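Local structure of transmembrane oligosaccharyl transferase (Archaeoglobus fulgidus, 3WAJ) at residues H64-F68 with Y79-P84; F387-I392 with Y438-L443; R694-D700 with G769-E775. The protein belongs to the STT3/AglB family of membrane proteins, joining a helical transmembrane part of the GT-C clan to a large globular C-terminal part. One frame throughout, in Å; residues are numbered along the deposited sequence.

Contact 1. Residues H64-F68 with Y79-P84; sequences HRIWF and YTHFGP. With SO4 (sulfate ion), chain C.
R65 reaches across from 64-68 and grips the backbone carbonyl of F82, and its route shows how the two segments fit. CB already points toward 79-84, and CG sits between the backbone N and the carbonyl carbon (chi1 59°). The chain then bends at chi3 (-72°), turning back onto the carbonyl of the next residue, with R65 NE 2.8 Å from I66 O; NH2 makes a second bond to the same oxygen. At the far end R65 NH1 donates to F82 O at 2.9 Å. R65 NH2 shares F82 O over a longer 3.2 Å, approaching nearly along the C=O axis, while T80 OG1 lies 2.8 Å from R65 NH2. All these oxygens ring the edge of the guanidinium. One of its faces is covered by W67, whose CZ3 stands 3.7 Å above the R65 plane; together with the bonds round its edge this probably keeps the buried guanidinium from turning. The edge of the same indole abuts the P84 ring. Further along, T80 N bonds to W67 O at 3.1 Å from above the carbonyl plane. Next to it F68 and Y79 form an antiparallel non-hydrogen-bonded pair, the edge of F68 meeting the face of Y79 in a T-shaped contact with planes at 70°; the Y79 hydroxyl bonds to P531 O. H81 starts off away from 64-68, and its NE2 gives a nearly straight 3.1 Å bond to sulfate O1. This loop between helices 47-60 and 84-96 belongs to the STT3 N-terminal region, and the F82 side chain lies about 6 Å from the zinc ion bound by D47, D161 and H163.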
loop_
_atom_site.group_PDB
_atom_site.type_symbol
_atom_site.label_atom_id
_atom_site.label_comp_id
_atom_site.label_asym_id
_atom_site.label_seq_id
_atom_site.Cartn_x
_atom_site.Cartn_y
_atom_site.Cartn_z
ATOM N N HIS A 64 -11.610 23.134 -5.296
ATOM C CA HIS A 64 -11.988 22.448 -4.067
ATOM C C HIS A 64 -11.601 20.974 -4.138
ATOM O O HIS A 64 -11.453 20.424 -5.226
ATOM C CB HIS A 64 -13.480 22.613 -3.791
ATOM C CG HIS A 64 -13.936 24.040 -3.797
ATOM N ND1 HIS A 64 -13.891 24.839 -2.674
ATOM C CD2 HIS A 64 -14.441 24.808 -4.791
ATOM C CE1 HIS A 64 -14.353 26.041 -2.979
ATOM N NE2 HIS A 64 -14.693 26.047 -4.254
ATOM N N ARG A 65 -11.417 20.344 -2.980
ATOM C CA ARG A 65 -11.163 18.908 -2.941
ATOM C C ARG A 65 -11.993 18.299 -1.837
ATOM O O ARG A 65 -12.434 19.006 -0.934
ATOM C CB ARG A 65 -9.668 18.593 -2.747
ATOM C CG ARG A 65 -9.045 19.169 -1.483
ATOM C CD ARG A 65 -7.856 18.337 -1.031
ATOM N NE ARG A 65 -8.258 17.043 -0.464
ATOM C CZ ARG A 65 -7.418 16.117 -0.004
ATOM N NH1 ARG A 65 -6.112 16.335 -0.049
ATOM N NH2 ARG A 65 -7.888 14.971 0.493
ATOM N N ILE A 66 -12.234 16.992 -1.929
ATOM C CA ILE A 66 -12.954 16.269 -0.881
ATOM C C ILE A 66 -12.014 15.929 0.288
ATOM O O ILE A 66 -10.785 15.903 0.134
ATOM C CB ILE A 66 -13.553 14.972 -1.439
ATOM C CG1 ILE A 66 -12.431 14.018 -1.864
ATOM C CG2 ILE A 66 -14.482 15.281 -2.607
ATOM C CD1 ILE A 66 -12.904 12.619 -2.226
ATOM N N TRP A 67 -12.599 15.653 1.450
ATOM C CA TRP A 67 -11.847 15.221 2.630
ATOM C C TRP A 67 -12.517 13.991 3.183
ATOM O O TRP A 67 -12.171 13.486 4.259
ATOM C CB TRP A 67 -11.835 16.338 3.688
ATOM C CG TRP A 67 -11.138 17.534 3.158
ATOM C CD1 TRP A 67 -11.704 18.609 2.529
ATOM C CD2 TRP A 67 -9.722 17.752 3.134
ATOM N NE1 TRP A 67 -10.726 19.495 2.144
ATOM C CE2 TRP A 67 -9.501 18.995 2.505
ATOM C CE3 TRP A 67 -8.620 17.021 3.597
ATOM C CZ2 TRP A 67 -8.219 19.523 2.326
ATOM C CZ3 TRP A 67 -7.357 17.540 3.426
ATOM C CH2 TRP A 67 -7.161 18.784 2.796
ATOM N N PHE A 68 -13.493 13.511 2.422
ATOM C CA PHE A 68 -14.183 12.268 2.730
ATOM C C PHE A 68 -14.693 11.623 1.434
ATOM O O PHE A 68 -15.069 12.321 0.483
ATOM C CB PHE A 68 -15.319 12.539 3.725
ATOM C CG PHE A 68 -16.082 11.313 4.124
ATOM C CD1 PHE A 68 -15.629 10.509 5.162
ATOM C CD2 PHE A 68 -17.250 10.957 3.455
ATOM C CE1 PHE A 68 -16.333 9.370 5.544
ATOM C CE2 PHE A 68 -17.964 9.816 3.823
ATOM C CZ PHE A 68 -17.503 9.019 4.874
ATOM N N TYR A 79 -12.594 8.977 5.441
ATOM C CA TYR A 79 -11.904 10.256 5.458
ATOM C C TYR A 79 -10.599 10.078 4.715
ATOM O O TYR A 79 -9.995 9.019 4.780
ATOM C CB TYR A 79 -11.603 10.687 6.884
ATOM C CG TYR A 79 -12.851 10.967 7.675
ATOM C CD1 TYR A 79 -13.408 12.235 7.697
ATOM C CD2 TYR A 79 -13.471 9.964 8.394
ATOM C CE1 TYR A 79 -14.543 12.491 8.413
ATOM C CE2 TYR A 79 -14.604 10.205 9.107
ATOM C CZ TYR A 79 -15.136 11.472 9.119
ATOM O OH TYR A 79 -16.282 11.713 9.839
ATOM N N THR A 80 -10.159 11.122 4.030
ATOM C CA THR A 80 -8.978 11.037 3.186
ATOM C C THR A 80 -7.790 11.659 3.896
ATOM O O THR A 80 -7.735 12.885 4.060
ATOM C CB THR A 80 -9.207 11.782 1.844
ATOM O OG1 THR A 80 -9.391 13.180 2.097
ATOM C CG2 THR A 80 -10.452 11.283 1.170
ATOM N N HIS A 81 -6.829 10.843 4.318
ATOM C CA HIS A 81 -5.627 11.437 4.904
ATOM C C HIS A 81 -4.629 11.935 3.862
ATOM O O HIS A 81 -3.703 12.671 4.210
ATOM C CB HIS A 81 -4.939 10.509 5.900
ATOM C CG HIS A 81 -4.253 9.344 5.262
ATOM N ND1 HIS A 81 -4.919 8.185 4.930
ATOM C CD2 HIS A 81 -2.964 9.160 4.891
ATOM C CE1 HIS A 81 -4.073 7.339 4.373
ATOM N NE2 HIS A 81 -2.875 7.902 4.340
ATOM N N PHE A 82 -4.804 11.556 2.598
ATOM C CA PHE A 82 -3.860 11.993 1.555
ATOM C C PHE A 82 -3.846 13.503 1.452
ATOM O O PHE A 82 -4.895 14.133 1.311
ATOM C CB PHE A 82 -4.214 11.394 0.190
ATOM C CG PHE A 82 -3.740 9.986 0.005
ATOM C CD1 PHE A 82 -3.317 9.220 1.100
ATOM C CD2 PHE A 82 -3.691 9.423 -1.265
ATOM C CE1 PHE A 82 -2.878 7.893 0.925
ATOM C CE2 PHE A 82 -3.247 8.103 -1.454
ATOM C CZ PHE A 82 -2.840 7.339 -0.357
ATOM N N GLY A 83 -2.653 14.079 1.526
ATOM C CA GLY A 83 -2.509 15.514 1.685
ATOM C C GLY A 83 -2.812 16.365 0.466
ATOM O O GLY A 83 -2.758 15.889 -0.674
ATOM N N PRO A 84 -3.122 17.652 0.706
ATOM C CA PRO A 84 -3.398 18.567 -0.402
ATOM C C PRO A 84 -2.187 18.869 -1.275
ATOM O O PRO A 84 -2.408 19.194 -2.441
ATOM C CB PRO A 84 -3.896 19.844 0.296
ATOM C CG PRO A 84 -3.440 19.724 1.741
ATOM C CD PRO A 84 -3.423 18.252 2.022
HETATM S S SO4 C . 0.709 6.783 4.562
HETATM O O1 SO4 C . -0.204 6.685 3.416
HETATM O O2 SO4 C . -0.099 6.890 5.781
HETATM O O3 SO4 C . 1.540 5.578 4.603
HETATM O O4 SO4 C . 1.590 7.954 4.476
#

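Contact 2. Residues F387-I392 with Y438-L443; sequences FGMAGI and YSALAL
Carbonyl oxygens and CA-H groups meet first where F387, G388 and G391 press on Y438 and S439. S439 CA lies 3.2 Å from F387 O. In the reverse direction Y438 O receives two CA-H groups: G388 CA comes to 3.4 Å in a fairly straight contact (162° at the hydrogen), and G391 CA to 3.2 Å. Both glycines thus lay bare backbone against the other helix.

Among the polar atoms there is close approach but no hydrogen bond between the segments. F387 O and Y438 O, two acceptors, stand only 2.9 Å apart, an unfavourable pairing that the neighbouring CA-H contacts may offset. S439 OG is 2.9 Å from G388 N at a poor angle. The S439 hydroxyl lies beside its own backbone N (chi1 -71°), which suits its bond to S435 O one turn earlier in helix 429-446.

This is a tight glycine-lined crossing of two membrane helices, 384-402 and 429-446, with local axes 7.0 Å apart at 75°; CA-H...O contacts are characteristic of helices packed so closely.

Methyl groups also press on backbone: A442 CB fits against F387 O at 3.3 Å, and L441 CD1 rests on G391. The apolar side-chain pairs flank the crossing. I392 and Y438 meet at about a right angle: CA of I392 lies over one face of the phenol ring, offset toward its rim, while I392 CD1 packs 3.5 Å from Y438 CD2. At the other flank L443 CD2 loosely approaches the ring edge of F387, whose side chain also touches A480 and A481 of helix 474-491.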
loop_
_atom_site.group_PDB
_atom_site.type_symbol
_atom_site.label_atom_id
_atom_site.label_comp_id
_atom_site.label_asym_id
_atom_site.label_seq_id
_atom_site.Cartn_x
_atom_site.Cartn_y
_atom_site.Cartn_z
ATOM N N PHE A 387 29.342 3.895 4.146
ATOM C CA PHE A 387 30.067 5.139 3.916
ATOM C C PHE A 387 29.305 6.331 4.484
ATOM O O PHE A 387 29.835 7.437 4.578
ATOM C CB PHE A 387 30.361 5.313 2.423
ATOM C CG PHE A 387 31.415 4.368 1.897
ATOM C CD1 PHE A 387 32.476 4.844 1.141
ATOM C CD2 PHE A 387 31.354 3.006 2.177
ATOM C CE1 PHE A 387 33.445 3.980 0.665
ATOM C CE2 PHE A 387 32.320 2.139 1.708
ATOM C CZ PHE A 387 33.366 2.625 0.950
ATOM N N GLY A 388 28.054 6.093 4.866
ATOM C CA GLY A 388 27.272 7.079 5.581
ATOM C C GLY A 388 27.369 6.846 7.074
ATOM O O GLY A 388 27.218 7.776 7.856
ATOM N N MET A 389 27.623 5.600 7.472
ATOM C CA MET A 389 27.786 5.261 8.886
ATOM C C MET A 389 29.114 5.786 9.435
ATOM O O MET A 389 29.197 6.208 10.592
ATOM C CB MET A 389 27.690 3.747 9.086
ATOM C CG MET A 389 26.985 3.336 10.363
ATOM S SD MET A 389 25.377 4.142 10.518
ATOM C CE MET A 389 24.742 3.368 12.003
ATOM N N ALA A 390 30.148 5.768 8.600
ATOM C CA ALA A 390 31.450 6.289 9.006
ATOM C C ALA A 390 31.359 7.800 9.151
ATOM O O ALA A 390 31.899 8.376 10.097
ATOM C CB ALA A 390 32.515 5.913 8.003
ATOM N N GLY A 391 30.667 8.430 8.205
ATOM C CA GLY A 391 30.441 9.862 8.246
ATOM C C GLY A 391 29.791 10.340 9.534
ATOM O O GLY A 391 30.166 11.397 10.055
ATOM N N ILE A 392 28.821 9.569 10.038
ATOM C CA ILE A 392 28.134 9.886 11.295
ATOM C C ILE A 392 29.163 10.047 12.388
ATOM O O ILE A 392 29.283 11.109 13.007
ATOM C CB ILE A 392 27.241 8.735 11.792
ATOM C CG1 ILE A 392 26.351 8.184 10.684
ATOM C CG2 ILE A 392 26.432 9.175 13.015
ATOM C CD1 ILE A 392 24.987 8.794 10.622
ATOM N N TYR A 438 25.933 11.984 4.870
ATOM C CA TYR A 438 27.045 11.469 5.679
ATOM C C TYR A 438 28.009 10.570 4.883
ATOM O O TYR A 438 28.987 10.053 5.425
ATOM C CB TYR A 438 26.519 10.765 6.939
ATOM C CG TYR A 438 25.996 11.717 7.996
ATOM C CD1 TYR A 438 26.760 12.801 8.425
ATOM C CD2 TYR A 438 24.734 11.547 8.556
ATOM C CE1 TYR A 438 26.284 13.683 9.391
ATOM C CE2 TYR A 438 24.253 12.427 9.522
ATOM C CZ TYR A 438 25.034 13.490 9.930
ATOM O OH TYR A 438 24.568 14.357 10.884
ATOM N N SER A 439 27.726 10.384 3.598
ATOM C CA SER A 439 28.671 9.730 2.701
ATOM C C SER A 439 29.424 10.794 1.914
ATOM O O SER A 439 30.636 10.689 1.711
ATOM C CB SER A 439 27.962 8.762 1.754
ATOM O OG SER A 439 27.487 7.619 2.435
ATOM N N ALA A 440 28.699 11.832 1.503
ATOM C CA ALA A 440 29.308 12.997 0.864
ATOM C C ALA A 440 30.258 13.717 1.821
ATOM O O ALA A 440 31.089 14.514 1.399
ATOM C CB ALA A 440 28.252 13.942 0.386
ATOM N N LEU A 441 30.105 13.451 3.113
ATOM C CA LEU A 441 30.991 14.012 4.118
ATOM C C LEU A 441 32.211 13.101 4.254
ATOM O O LEU A 441 33.347 13.558 4.126
ATOM C CB LEU A 441 30.231 14.162 5.440
ATOM C CG LEU A 441 30.876 14.812 6.662
ATOM C CD1 LEU A 441 31.497 13.753 7.554
ATOM C CD2 LEU A 441 31.902 15.862 6.265
ATOM N N ALA A 442 31.962 11.808 4.472
ATOM C CA ALA A 442 33.018 10.796 4.560
ATOM C C ALA A 442 33.962 10.827 3.357
ATOM O O ALA A 442 35.151 10.534 3.479
ATOM C CB ALA A 442 32.417 9.407 4.717
ATOM N N LEU A 443 33.419 11.158 2.192
ATOM C CA LEU A 443 34.231 11.314 0.997
ATOM C C LEU A 443 34.917 12.677 0.996
ATOM O O LEU A 443 36.140 12.754 0.878
ATOM C CB LEU A 443 33.384 11.120 -0.264
ATOM C CG LEU A 443 32.838 9.708 -0.497
ATOM C CD1 LEU A 443 32.035 9.641 -1.785
ATOM C CD2 LEU A 443 33.952 8.672 -0.512
#

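Contact 3. Residues R694-D700 with G769-E775; sequences RMIYESD and GYVKIFE
R694 and E775 run side by side at one end of an antiparallel strand pair that carries a classic beta bulge, I696 and Y697 together facing I773. Strand 693-698 is outermost in a mixed sheet, and 771-776 lies between it and strand 605-611. Guanidinium and carboxylate planes differ by only 25°, and one oxygen takes both bonds of the salt bridge: R694 NE meets E775 OE1 on its anti side at 2.8 Å, R694 NH2 on its syn side at 2.6 Å, from the same face. E855 also holds R694 NH1, and Q859 E775 OE2.

At the bulge, I696 N gives a straight 2.9 Å bond to I773 O. Both bulge side chains lie aslant to I773, I696 CD1 against I773 CG2 (3.6 Å) and Y697 CD1 against I773 CD1. On the sheet face opposite Y697 and I773, the M695 sulfur approaches the F774 ring obliquely, a Met-aromatic contact, and E698 packs its CB on K772 CG. E698 OE1 accepts from G769 N above the carboxylate plane, while T801 and R805 hold its carboxylate from outside. Set between its backbone N and carbonyl carbon (chi1 63°), S699 OG accepts from V771 N at 2.8 Å and donates to a lone pair of D700 O at 3.0 Å.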
loop_
_atom_site.group_PDB
_atom_site.type_symbol
_atom_site.label_atom_id
_atom_site.label_comp_id
_atom_site.label_asym_id
_atom_site.label_seq_id
_atom_site.Cartn_x
_atom_site.Cartn_y
_atom_site.Cartn_z
ATOM N N ARG A 694 -22.973 -16.485 -8.817
ATOM C CA ARG A 694 -22.716 -17.066 -10.146
ATOM C C ARG A 694 -21.488 -16.371 -10.700
ATOM O O ARG A 694 -21.251 -15.195 -10.394
ATOM C CB ARG A 694 -23.921 -16.866 -11.092
ATOM C CG ARG A 694 -24.436 -15.417 -11.188
ATOM C CD ARG A 694 -25.510 -15.290 -12.239
ATOM N NE ARG A 694 -26.032 -13.930 -12.397
ATOM C CZ ARG A 694 -27.054 -13.606 -13.189
ATOM N NH1 ARG A 694 -27.673 -14.542 -13.891
ATOM N NH2 ARG A 694 -27.461 -12.354 -13.274
ATOM N N MET A 695 -20.687 -17.076 -11.487
ATOM C CA MET A 695 -19.563 -16.421 -12.137
ATOM C C MET A 695 -20.114 -15.624 -13.317
ATOM O O MET A 695 -21.044 -16.072 -13.992
ATOM C CB MET A 695 -18.545 -17.460 -12.594
ATOM C CG MET A 695 -17.357 -16.912 -13.380
ATOM S SD MET A 695 -16.040 -18.129 -13.407
ATOM C CE MET A 695 -15.345 -17.681 -14.938
ATOM N N ILE A 696 -19.569 -14.436 -13.557
ATOM C CA ILE A 696 -20.029 -13.647 -14.699
ATOM C C ILE A 696 -18.914 -13.317 -15.678
ATOM O O ILE A 696 -19.180 -12.957 -16.833
ATOM C CB ILE A 696 -20.739 -12.358 -14.270
ATOM C CG1 ILE A 696 -19.804 -11.475 -13.451
ATOM C CG2 ILE A 696 -21.995 -12.683 -13.491
ATOM C CD1 ILE A 696 -20.460 -10.181 -12.979
ATOM N N TYR A 697 -17.673 -13.445 -15.204
ATOM C CA TYR A 697 -16.474 -13.107 -15.979
ATOM C C TYR A 697 -15.217 -13.686 -15.323
ATOM O O TYR A 697 -15.107 -13.695 -14.093
ATOM C CB TYR A 697 -16.346 -11.576 -16.076
ATOM C CG TYR A 697 -15.084 -11.045 -16.744
ATOM C CD1 TYR A 697 -13.880 -10.937 -16.042
ATOM C CD2 TYR A 697 -15.109 -10.589 -18.062
ATOM C CE1 TYR A 697 -12.727 -10.419 -16.651
ATOM C CE2 TYR A 697 -13.968 -10.077 -18.672
ATOM C CZ TYR A 697 -12.784 -9.995 -17.962
ATOM O OH TYR A 697 -11.659 -9.491 -18.564
ATOM N N GLU A 698 -14.267 -14.153 -16.129
ATOM C CA GLU A 698 -12.902 -14.399 -15.637
ATOM C C GLU A 698 -11.880 -13.867 -16.637
ATOM O O GLU A 698 -12.159 -13.751 -17.829
ATOM C CB GLU A 698 -12.633 -15.887 -15.357
ATOM C CG GLU A 698 -12.508 -16.764 -16.615
ATOM C CD GLU A 698 -12.064 -18.208 -16.296
ATOM O OE1 GLU A 698 -11.520 -18.456 -15.191
ATOM O OE2 GLU A 698 -12.248 -19.107 -17.151
ATOM N N SER A 699 -10.694 -13.536 -16.140
ATOM C CA SER A 699 -9.602 -13.070 -16.989
ATOM C C SER A 699 -8.872 -14.246 -17.588
ATOM O O SER A 699 -9.200 -15.406 -17.330
ATOM C CB SER A 699 -8.591 -12.312 -16.155
ATOM O OG SER A 699 -8.006 -13.168 -15.190
ATOM N N ASP A 700 -7.842 -13.921 -18.355
ATOM C CA ASP A 700 -6.891 -14.887 -18.859
ATOM C C ASP A 700 -6.152 -15.618 -17.716
ATOM O O ASP A 700 -6.229 -15.215 -16.545
ATOM C CB ASP A 700 -5.890 -14.154 -19.747
ATOM C CG ASP A 700 -5.343 -15.032 -20.845
ATOM O OD1 ASP A 700 -5.522 -16.272 -20.757
ATOM O OD2 ASP A 700 -4.734 -14.478 -21.792
ATOM N N GLY A 769 -8.809 -18.686 -14.601
ATOM C CA GLY A 769 -8.484 -17.274 -14.709
ATOM C C GLY A 769 -7.866 -16.716 -13.435
ATOM O O GLY A 769 -8.308 -17.030 -12.305
ATOM N N TYR A 770 -6.853 -15.871 -13.622
ATOM C CA TYR A 770 -6.200 -15.155 -12.520
ATOM C C TYR A 770 -7.227 -14.368 -11.699
ATOM O O TYR A 770 -7.217 -14.407 -10.464
ATOM C CB TYR A 770 -5.161 -14.190 -13.094
ATOM C CG TYR A 770 -4.137 -13.667 -12.108
ATOM C CD1 TYR A 770 -2.805 -14.037 -12.210
ATOM C CD2 TYR A 770 -4.488 -12.767 -11.097
ATOM C CE1 TYR A 770 -1.852 -13.541 -11.330
ATOM C CE2 TYR A 770 -3.537 -12.275 -10.210
ATOM C CZ TYR A 770 -2.225 -12.675 -10.334
ATOM O OH TYR A 770 -1.273 -12.210 -9.469
ATOM N N VAL A 771 -8.105 -13.650 -12.395
ATOM C CA VAL A 771 -9.139 -12.855 -11.738
ATOM C C VAL A 771 -10.512 -13.383 -12.118
ATOM O O VAL A 771 -10.770 -13.644 -13.288
ATOM C CB VAL A 771 -9.048 -11.371 -12.132
ATOM C CG1 VAL A 771 -10.083 -10.554 -11.353
ATOM C CG2 VAL A 771 -7.658 -10.836 -11.864
ATOM N N LYS A 772 -11.384 -13.552 -11.126
ATOM C CA LYS A 772 -12.759 -13.992 -11.367
ATOM C C LYS A 772 -13.755 -13.039 -10.715
ATOM O O LYS A 772 -13.526 -12.561 -9.609
ATOM C CB LYS A 772 -12.977 -15.423 -10.863
ATOM C CG LYS A 772 -12.213 -16.465 -11.648
ATOM C CD LYS A 772 -12.316 -17.807 -10.953
ATOM C CE LYS A 772 -11.218 -18.748 -11.402
ATOM N NZ LYS A 772 -11.533 -20.125 -10.973
ATOM N N ILE A 773 -14.852 -12.765 -11.412
ATOM C CA ILE A 773 -15.902 -11.907 -10.883
ATOM C C ILE A 773 -17.202 -12.695 -10.716
ATOM O O ILE A 773 -17.648 -13.391 -11.626
ATOM C CB ILE A 773 -16.149 -10.718 -11.814
ATOM C CG1 ILE A 773 -14.869 -9.910 -11.975
ATOM C CG2 ILE A 773 -17.263 -9.819 -11.297
ATOM C CD1 ILE A 773 -14.997 -8.781 -12.994
ATOM N N PHE A 774 -17.819 -12.573 -9.554
ATOM C CA PHE A 774 -19.096 -13.219 -9.306
ATOM C C PHE A 774 -20.170 -12.176 -8.985
ATOM O O PHE A 774 -19.866 -11.089 -8.476
ATOM C CB PHE A 774 -18.964 -14.193 -8.138
ATOM C CG PHE A 774 -17.936 -15.268 -8.362
ATOM C CD1 PHE A 774 -18.326 -16.542 -8.770
ATOM C CD2 PHE A 774 -16.579 -15.011 -8.167
ATOM C CE1 PHE A 774 -17.381 -17.554 -8.993
ATOM C CE2 PHE A 774 -15.622 -16.022 -8.381
ATOM C CZ PHE A 774 -16.032 -17.296 -8.796
ATOM N N GLU A 775 -21.425 -12.513 -9.276
ATOM C CA GLU A 775 -22.550 -11.665 -8.910
ATOM C C GLU A 775 -23.338 -12.309 -7.785
ATOM O O GLU A 775 -23.692 -13.494 -7.856
ATOM C CB GLU A 775 -23.496 -11.430 -10.097
ATOM C CG GLU A 775 -24.624 -10.455 -9.770
ATOM C CD GLU A 775 -25.631 -10.304 -10.895
ATOM O OE1 GLU A 775 -25.668 -11.183 -11.791
ATOM O OE2 GLU A 775 -26.392 -9.305 -10.874
#

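From the N terminus, contact 1 closes first, a short loop of ten intervening residues between helices 47-60 and 84-96, near the zinc ion. Contact 2 comes far later and closes a mostly helical 45-residue excursion, bringing helices 384-402 and 429-446 together in the membrane part. The chain then moves into the globular part, where contact 3 brings strand 693-698 beside 771-776 after a helix-rich connection of 68 residues. The three follow in series, none nested in or crossing another. They do not touch: nearest atoms are about 28 Å apart between contacts 1 and 2, and contacts 2 and 3 lie on opposite sides of the chain's centre.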